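Local coordinates for protein PAN2-PAN3 deadenylation complex catalytic subunit pan2 (Neurospora crassa, PDB 4CZX) that probably serves, as a whole protein, as the catalytic subunit of a deadenylase that shortens poly(A) tails of mRNA, the chain here being its N-terminal WD40 domain, at residues L41-T46 with A51-G56; I127-A130 with M136-I139; D154-L159 with T173-D178. All blocks are in the same frame, centred on the assembly; numbering follows the deposited sequence. Where two conformers were deposited one is given.

Contact 1: residues L41-T46 with A51-G56; sequences LLWIGT and AGSFIG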
# COMPACT_ATOMS: atom_id res chain seq x y z
N LEU A 41 -34.86 2.54 3.06
CA LEU A 41 -33.66 2.11 2.35
C LEU A 41 -33.94 1.06 1.28
O LEU A 41 -34.78 0.17 1.45
CB LEU A 41 -32.63 1.54 3.33
CG LEU A 41 -32.10 2.52 4.39
CD1 LEU A 41 -31.12 1.82 5.32
CD2 LEU A 41 -31.46 3.72 3.71
N LEU A 42 -33.24 1.20 0.16
CA LEU A 42 -33.13 0.13 -0.83
C LEU A 42 -31.68 -0.36 -0.85
O LEU A 42 -30.74 0.44 -0.97
CB LEU A 42 -33.54 0.61 -2.22
CG LEU A 42 -33.46 -0.43 -3.35
CD1 LEU A 42 -34.51 -1.53 -3.18
CD2 LEU A 42 -33.59 0.24 -4.70
N TRP A 43 -31.50 -1.67 -0.73
CA TRP A 43 -30.17 -2.28 -0.73
C TRP A 43 -29.86 -2.98 -2.05
O TRP A 43 -30.71 -3.68 -2.61
CB TRP A 43 -30.05 -3.26 0.43
CG TRP A 43 -30.04 -2.57 1.77
CD1 TRP A 43 -31.12 -2.18 2.50
CD2 TRP A 43 -28.88 -2.16 2.52
NE1 TRP A 43 -30.71 -1.57 3.67
CE2 TRP A 43 -29.34 -1.55 3.70
CE3 TRP A 43 -27.50 -2.27 2.31
CZ2 TRP A 43 -28.48 -1.03 4.68
CZ3 TRP A 43 -26.63 -1.76 3.28
CH2 TRP A 43 -27.13 -1.15 4.45
N ILE A 44 -28.63 -2.78 -2.54
CA ILE A 44 -28.18 -3.36 -3.82
C ILE A 44 -26.86 -4.08 -3.61
O ILE A 44 -25.95 -3.54 -2.99
CB ILE A 44 -28.01 -2.26 -4.90
CG1 ILE A 44 -29.29 -1.43 -5.03
CG2 ILE A 44 -27.54 -2.85 -6.25
CD1 ILE A 44 -29.17 -0.28 -6.01
N GLY A 45 -26.75 -5.31 -4.12
CA GLY A 45 -25.51 -6.05 -3.98
C GLY A 45 -24.72 -6.13 -5.29
O GLY A 45 -25.32 -6.08 -6.36
N THR A 46 -23.39 -6.24 -5.20
CA THR A 46 -22.53 -6.43 -6.39
C THR A 46 -22.04 -7.87 -6.52
O THR A 46 -22.15 -8.67 -5.60
CB THR A 46 -21.25 -5.52 -6.37
OG1 THR A 46 -20.27 -6.08 -5.48
CG2 THR A 46 -21.58 -4.08 -5.96
N ALA A 51 -22.19 -4.14 -0.62
CA ALA A 51 -23.57 -3.75 -0.32
C ALA A 51 -23.66 -2.24 -0.36
O ALA A 51 -22.85 -1.55 0.30
CB ALA A 51 -23.99 -4.27 1.05
N GLY A 52 -24.59 -1.71 -1.13
CA GLY A 52 -24.88 -0.29 -1.11
C GLY A 52 -26.31 -0.02 -0.69
O GLY A 52 -27.22 -0.72 -1.14
N SER A 53 -26.53 0.98 0.17
CA SER A 53 -27.87 1.37 0.58
C SER A 53 -28.20 2.77 0.07
O SER A 53 -27.32 3.64 -0.00
CB SER A 53 -28.02 1.31 2.10
OG SER A 53 -27.27 2.33 2.74
N PHE A 54 -29.47 2.98 -0.27
CA PHE A 54 -29.94 4.22 -0.87
C PHE A 54 -31.29 4.66 -0.29
O PHE A 54 -32.19 3.83 -0.09
CB PHE A 54 -30.04 4.04 -2.39
CG PHE A 54 -28.73 3.64 -3.02
CD1 PHE A 54 -28.38 2.31 -3.15
CD2 PHE A 54 -27.84 4.61 -3.47
CE1 PHE A 54 -27.17 1.94 -3.72
CE2 PHE A 54 -26.63 4.25 -4.05
CZ PHE A 54 -26.30 2.91 -4.17
N ILE A 55 -31.43 5.96 -0.02
CA ILE A 55 -32.59 6.50 0.70
C ILE A 55 -33.66 7.08 -0.19
O ILE A 55 -33.38 7.89 -1.07
CB ILE A 55 -32.19 7.64 1.68
CG1 ILE A 55 -31.02 7.24 2.57
CG2 ILE A 55 -33.39 8.09 2.51
CD1 ILE A 55 -30.32 8.44 3.20
N GLY A 56 -34.90 6.67 0.05
CA GLY A 56 -36.04 7.32 -0.56
C GLY A 56 -36.19 7.03 -2.03
O GLY A 56 -35.40 6.27 -2.61
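The carbonyl oxygen of Phe54 is held by Leu42 from across the hairpin: Leu42 N donates to Phe54 O at 2.8 Å, nearly straight at 167°, and Leu41 CA adds a CA-H...O contact to the same oxygen. Phe54 N returns a more bent bond to Leu42 O, and Ile44 and Gly52 form a second hydrogen-bonded pair. Between these two pairs sits the non-hydrogen-bonded pair Trp43 and Ser53, which carries the most distinctive side-chain contact. Ser53 CB stands over one face of the Trp43 indole, 3.3 Å from the centroid of the six-membered ring and only 3° off its normal, a clean CH-pi contact. Trp43 CG lies anti to its carbonyl carbon (chi1 -69°), which sends the indole across toward strand 50-55, laying its face against Ser53 CB, while Ala51 CB meets the ring at its edge, 4.2 Å from Trp43 CE3. On the same side of the sheet, Leu41 and Ile55 run side by side, Leu41 CD2 being 3.7 Å from Ile55 CG1. The reverse side belongs to Leu42, Ile44 and Phe54; there Ile44 crosses Phe54 at about a right angle, its CD1 3.8 Å from Phe54 CE1. A CB at Gly52 would probably be crowded by Phe54 CE1. The strands are the middle pair of a four-stranded propeller blade. Polar ends are paired outside the hairpin, Trp43 NE1 with Asp36 and Ser53 OG with Thr63, so the indole is tied at its N-H and packed against Ser53 CB, and its buried nitrogen is satisfied.

Contact 2: residues I127-A130 with M136-I139; sequences ILVA and MLVI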
# COMPACT_ATOMS: atom_id res chain seq x y z
N ILE A 127 -32.51 -17.75 11.62
CA ILE A 127 -32.58 -17.95 10.18
C ILE A 127 -32.13 -19.34 9.76
O ILE A 127 -31.36 -20.01 10.45
CB ILE A 127 -31.75 -16.92 9.40
CG1 ILE A 127 -30.28 -16.94 9.86
CG2 ILE A 127 -32.36 -15.54 9.52
CD1 ILE A 127 -29.39 -15.99 9.07
N LEU A 128 -32.64 -19.77 8.61
CA LEU A 128 -32.20 -20.99 7.95
C LEU A 128 -31.38 -20.60 6.74
O LEU A 128 -31.80 -19.72 5.98
CB LEU A 128 -33.40 -21.84 7.54
CG LEU A 128 -33.12 -23.08 6.69
CD1 LEU A 128 -32.41 -24.17 7.49
CD2 LEU A 128 -34.43 -23.62 6.09
N VAL A 129 -30.22 -21.21 6.53
CA VAL A 129 -29.44 -20.88 5.35
C VAL A 129 -29.13 -22.17 4.61
O VAL A 129 -28.91 -23.22 5.22
CB VAL A 129 -28.13 -20.09 5.67
CG1 VAL A 129 -28.43 -18.87 6.57
CG2 VAL A 129 -27.06 -20.98 6.28
N ALA A 130 -29.14 -22.09 3.28
CA ALA A 130 -28.97 -23.26 2.43
C ALA A 130 -28.44 -22.82 1.07
O ALA A 130 -28.30 -21.63 0.80
CB ALA A 130 -30.29 -24.02 2.26
N MET A 136 -27.65 -27.80 5.39
CA MET A 136 -28.27 -26.53 5.75
C MET A 136 -27.82 -26.15 7.15
O MET A 136 -27.46 -27.01 7.95
CB MET A 136 -29.80 -26.60 5.70
CG MET A 136 -30.36 -27.10 4.37
SD MET A 136 -32.16 -26.93 4.30
CE MET A 136 -32.66 -28.09 5.58
N LEU A 137 -27.83 -24.85 7.46
CA LEU A 137 -27.45 -24.40 8.79
C LEU A 137 -28.52 -23.51 9.39
O LEU A 137 -29.13 -22.70 8.69
CB LEU A 137 -26.12 -23.64 8.76
CG LEU A 137 -24.90 -24.42 8.25
CD1 LEU A 137 -24.63 -24.08 6.79
CD2 LEU A 137 -23.70 -24.13 9.13
N VAL A 138 -28.74 -23.69 10.68
CA VAL A 138 -29.65 -22.84 11.44
C VAL A 138 -28.80 -21.87 12.28
O VAL A 138 -27.89 -22.28 13.00
CB VAL A 138 -30.57 -23.68 12.34
CG1 VAL A 138 -31.58 -22.79 13.02
CG2 VAL A 138 -31.29 -24.76 11.53
N ILE A 139 -29.10 -20.57 12.17
CA ILE A 139 -28.32 -19.53 12.85
C ILE A 139 -29.17 -18.73 13.84
O ILE A 139 -30.26 -18.25 13.49
CB ILE A 139 -27.68 -18.56 11.82
CG1 ILE A 139 -26.57 -19.28 11.05
CG2 ILE A 139 -27.14 -17.31 12.51
CD1 ILE A 139 -26.08 -18.55 9.80
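Ile127 and Ile139 lie side by side and point the same way, with Ile127 CG1 packed 3.6 Å from Ile139 CB. The first torsion of Ile127 (chi1 56°) sets CG1 between its backbone N and carbonyl carbon, and from there the branch leans across to the neighbouring strand. Val129, on the same face, meets Ile139 at a slant: Val129 CG1 is 4.0 Å from Ile139 CD1. The other methyl of Val129, CG2, turns to Leu137, 3.8 Å from Leu137 CB. The reverse face carries Leu128 and Val138, where Leu128 CD1 comes within 4.2 Å of Val138 CG2. Beneath the side chains, two hydrogen-bonded pairs fix the register: Ile127 with Ile139 through two bonds, Ile139 N to Ile127 O being close to straight at 173°, and Val129 with Leu137, where Val129 N meets Leu137 O at 2.8 Å. Ile127 and Val129 pack on Met117 of strand 114-119, whereas Leu128 and Ala130 face Leu159 of the next blade. An antiparallel hairpin with aliphatic side chains on both faces, forming the two central strands of a four-stranded sheet, is the core of a WD40 beta-propeller blade, here in the predicted third WD repeat.

Contact 3: residues D154-L159 with T173-D178; sequences DQYSFL and TVNILD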
# COMPACT_ATOMS: atom_id res chain seq x y z
N ASP A 154 -32.29 -32.12 -1.28
CA ASP A 154 -32.56 -31.10 -2.28
C ASP A 154 -31.71 -29.86 -2.04
O ASP A 154 -31.54 -29.43 -0.90
CB ASP A 154 -34.06 -30.74 -2.29
CG ASP A 154 -34.94 -31.90 -2.75
OD1 ASP A 154 -34.61 -32.54 -3.77
OD2 ASP A 154 -35.95 -32.18 -2.08
N GLN A 155 -31.19 -29.29 -3.12
CA GLN A 155 -30.40 -28.07 -3.04
C GLN A 155 -31.28 -26.89 -3.41
O GLN A 155 -32.15 -27.00 -4.28
CB GLN A 155 -29.17 -28.17 -3.95
CG GLN A 155 -28.26 -29.33 -3.57
CD GLN A 155 -27.01 -29.39 -4.41
OE1 GLN A 155 -26.85 -28.60 -5.35
NE2 GLN A 155 -26.10 -30.31 -4.08
N TYR A 156 -31.08 -25.76 -2.73
CA TYR A 156 -32.03 -24.66 -2.81
C TYR A 156 -31.47 -23.38 -3.42
O TYR A 156 -30.34 -23.00 -3.14
CB TYR A 156 -32.59 -24.36 -1.41
CG TYR A 156 -33.41 -25.50 -0.84
CD1 TYR A 156 -34.58 -25.91 -1.47
CD2 TYR A 156 -33.01 -26.18 0.30
CE1 TYR A 156 -35.34 -26.95 -0.97
CE2 TYR A 156 -33.77 -27.22 0.82
CZ TYR A 156 -34.94 -27.60 0.17
OH TYR A 156 -35.71 -28.63 0.66
N SER A 157 -32.30 -22.70 -4.22
CA SER A 157 -31.96 -21.38 -4.74
C SER A 157 -32.67 -20.22 -4.03
O SER A 157 -32.19 -19.09 -4.09
CB SER A 157 -32.28 -21.30 -6.24
OG SER A 157 -31.52 -22.27 -6.96
N PHE A 158 -33.82 -20.51 -3.41
CA PHE A 158 -34.61 -19.52 -2.67
C PHE A 158 -35.21 -20.16 -1.43
O PHE A 158 -35.59 -21.34 -1.44
CB PHE A 158 -35.78 -18.96 -3.49
CG PHE A 158 -35.38 -18.18 -4.70
CD1 PHE A 158 -35.22 -18.82 -5.92
CD2 PHE A 158 -35.19 -16.81 -4.65
CE1 PHE A 158 -34.85 -18.12 -7.05
CE2 PHE A 158 -34.83 -16.11 -5.78
CZ PHE A 158 -34.66 -16.76 -6.98
N LEU A 159 -35.34 -19.34 -0.39
CA LEU A 159 -36.05 -19.68 0.84
C LEU A 159 -36.84 -18.46 1.28
O LEU A 159 -36.31 -17.36 1.27
CB LEU A 159 -35.07 -20.10 1.95
CG LEU A 159 -34.23 -21.36 1.76
CD1 LEU A 159 -33.16 -21.45 2.84
CD2 LEU A 159 -35.13 -22.58 1.82
N THR A 173 -38.54 -27.33 -8.58
CA THR A 173 -39.60 -27.75 -7.67
C THR A 173 -39.60 -26.85 -6.43
O THR A 173 -38.58 -26.24 -6.12
CB THR A 173 -39.45 -29.21 -7.23
OG1 THR A 173 -38.17 -29.40 -6.62
CG2 THR A 173 -39.57 -30.14 -8.41
N VAL A 174 -40.73 -26.79 -5.74
CA VAL A 174 -40.80 -26.07 -4.49
C VAL A 174 -41.10 -27.04 -3.36
O VAL A 174 -42.09 -27.76 -3.41
CB VAL A 174 -41.87 -24.97 -4.53
CG1 VAL A 174 -42.00 -24.30 -3.15
CG2 VAL A 174 -41.50 -23.94 -5.58
N ASN A 175 -40.23 -27.08 -2.35
CA ASN A 175 -40.53 -27.83 -1.13
C ASN A 175 -41.17 -26.92 -0.10
O ASN A 175 -40.67 -25.83 0.17
CB ASN A 175 -39.27 -28.46 -0.53
CG ASN A 175 -38.72 -29.59 -1.38
OD1 ASN A 175 -39.43 -30.19 -2.17
ND2 ASN A 175 -37.44 -29.88 -1.20
N ILE A 176 -42.28 -27.36 0.48
CA ILE A 176 -42.91 -26.62 1.56
C ILE A 176 -42.47 -27.25 2.88
O ILE A 176 -42.85 -28.38 3.20
CB ILE A 176 -44.44 -26.63 1.42
CG1 ILE A 176 -44.82 -26.12 0.03
CG2 ILE A 176 -45.10 -25.79 2.52
CD1 ILE A 176 -46.26 -26.35 -0.31
N LEU A 177 -41.67 -26.51 3.62
CA LEU A 177 -41.02 -27.03 4.82
C LEU A 177 -41.71 -26.58 6.10
O LEU A 177 -42.05 -25.41 6.25
CB LEU A 177 -39.56 -26.60 4.88
CG LEU A 177 -38.66 -26.80 3.66
CD1 LEU A 177 -37.26 -26.30 4.01
CD2 LEU A 177 -38.63 -28.26 3.26
N ASP A 178 -41.89 -27.52 7.02
CA ASP A 178 -42.38 -27.18 8.35
C ASP A 178 -41.37 -26.21 8.99
O ASP A 178 -40.17 -26.49 9.03
CB ASP A 178 -42.56 -28.43 9.20
CG ASP A 178 -43.16 -28.13 10.56
OD1 ASP A 178 -42.43 -27.60 11.43
OD2 ASP A 178 -44.36 -28.42 10.75
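Within the predicted fourth WD repeat of this beta-propeller, the side chains of Asp154 and Tyr156 reach across to Asn175 on strand 173-177. Strand 165-169 runs between the two strands of this blade, so the backbones stay well apart, the CA atoms of Asp154 and Asn175 lying 8.7 Å from each other. With CG anti to the carbonyl carbon (chi1 -69°), Asn175 brings ND2 round to make both bonds. One goes to Asp154 OD2 at 2.9 Å, leaving in the amide plane but arriving from above the carboxylate plane; the other goes to Tyr156 OH at 2.8 Å, almost straight at 171° and again in the amide plane. The amide stands nearly upright to the phenol ring, at 84°, with ND2 at the ring edge. Asn175 OD1 takes a bond from Gln187 NE2, so the amide is gripped at both ends and its rotation is fixed. A leucine in place of this asparagine would probably leave the Tyr156 hydroxyl, the Asp154 carboxylate and the Gln187 amide each without this partner. The carboxylate is likely to polarise the amide N-H it accepts. After Tyr156 the chain turns a corner, and Ser157 and Phe158 both face Ala168 in a classic beta bulge. Leu159 CD2 lies above one face of the Tyr156 ring and Asp154 O over the opposite one, while Leu177 CD2 closes on the hydroxyl, 3.9 Å from Tyr156 OH.

Overall arrangement
From the N terminus the contacts come in series, none enclosing or crossing another. Contact 1 closes the short hairpin turn between strands 41-45 and 50-55; contact 2 does the same between strands 126-131 and 135-140, in a blade further round the propeller. Contact 3 closes a longer loop, containing strand 165-169, and ties the first strand of its blade to the third. Contact 1 is remote, its centre about 27 Å from that of contact 3, with the middle of the chain between them. Contacts 2 and 3 belong to successive blades and touch: Ala130 CB packs against Tyr156 CD2 at 4.0 Å, joining one sheet to the next.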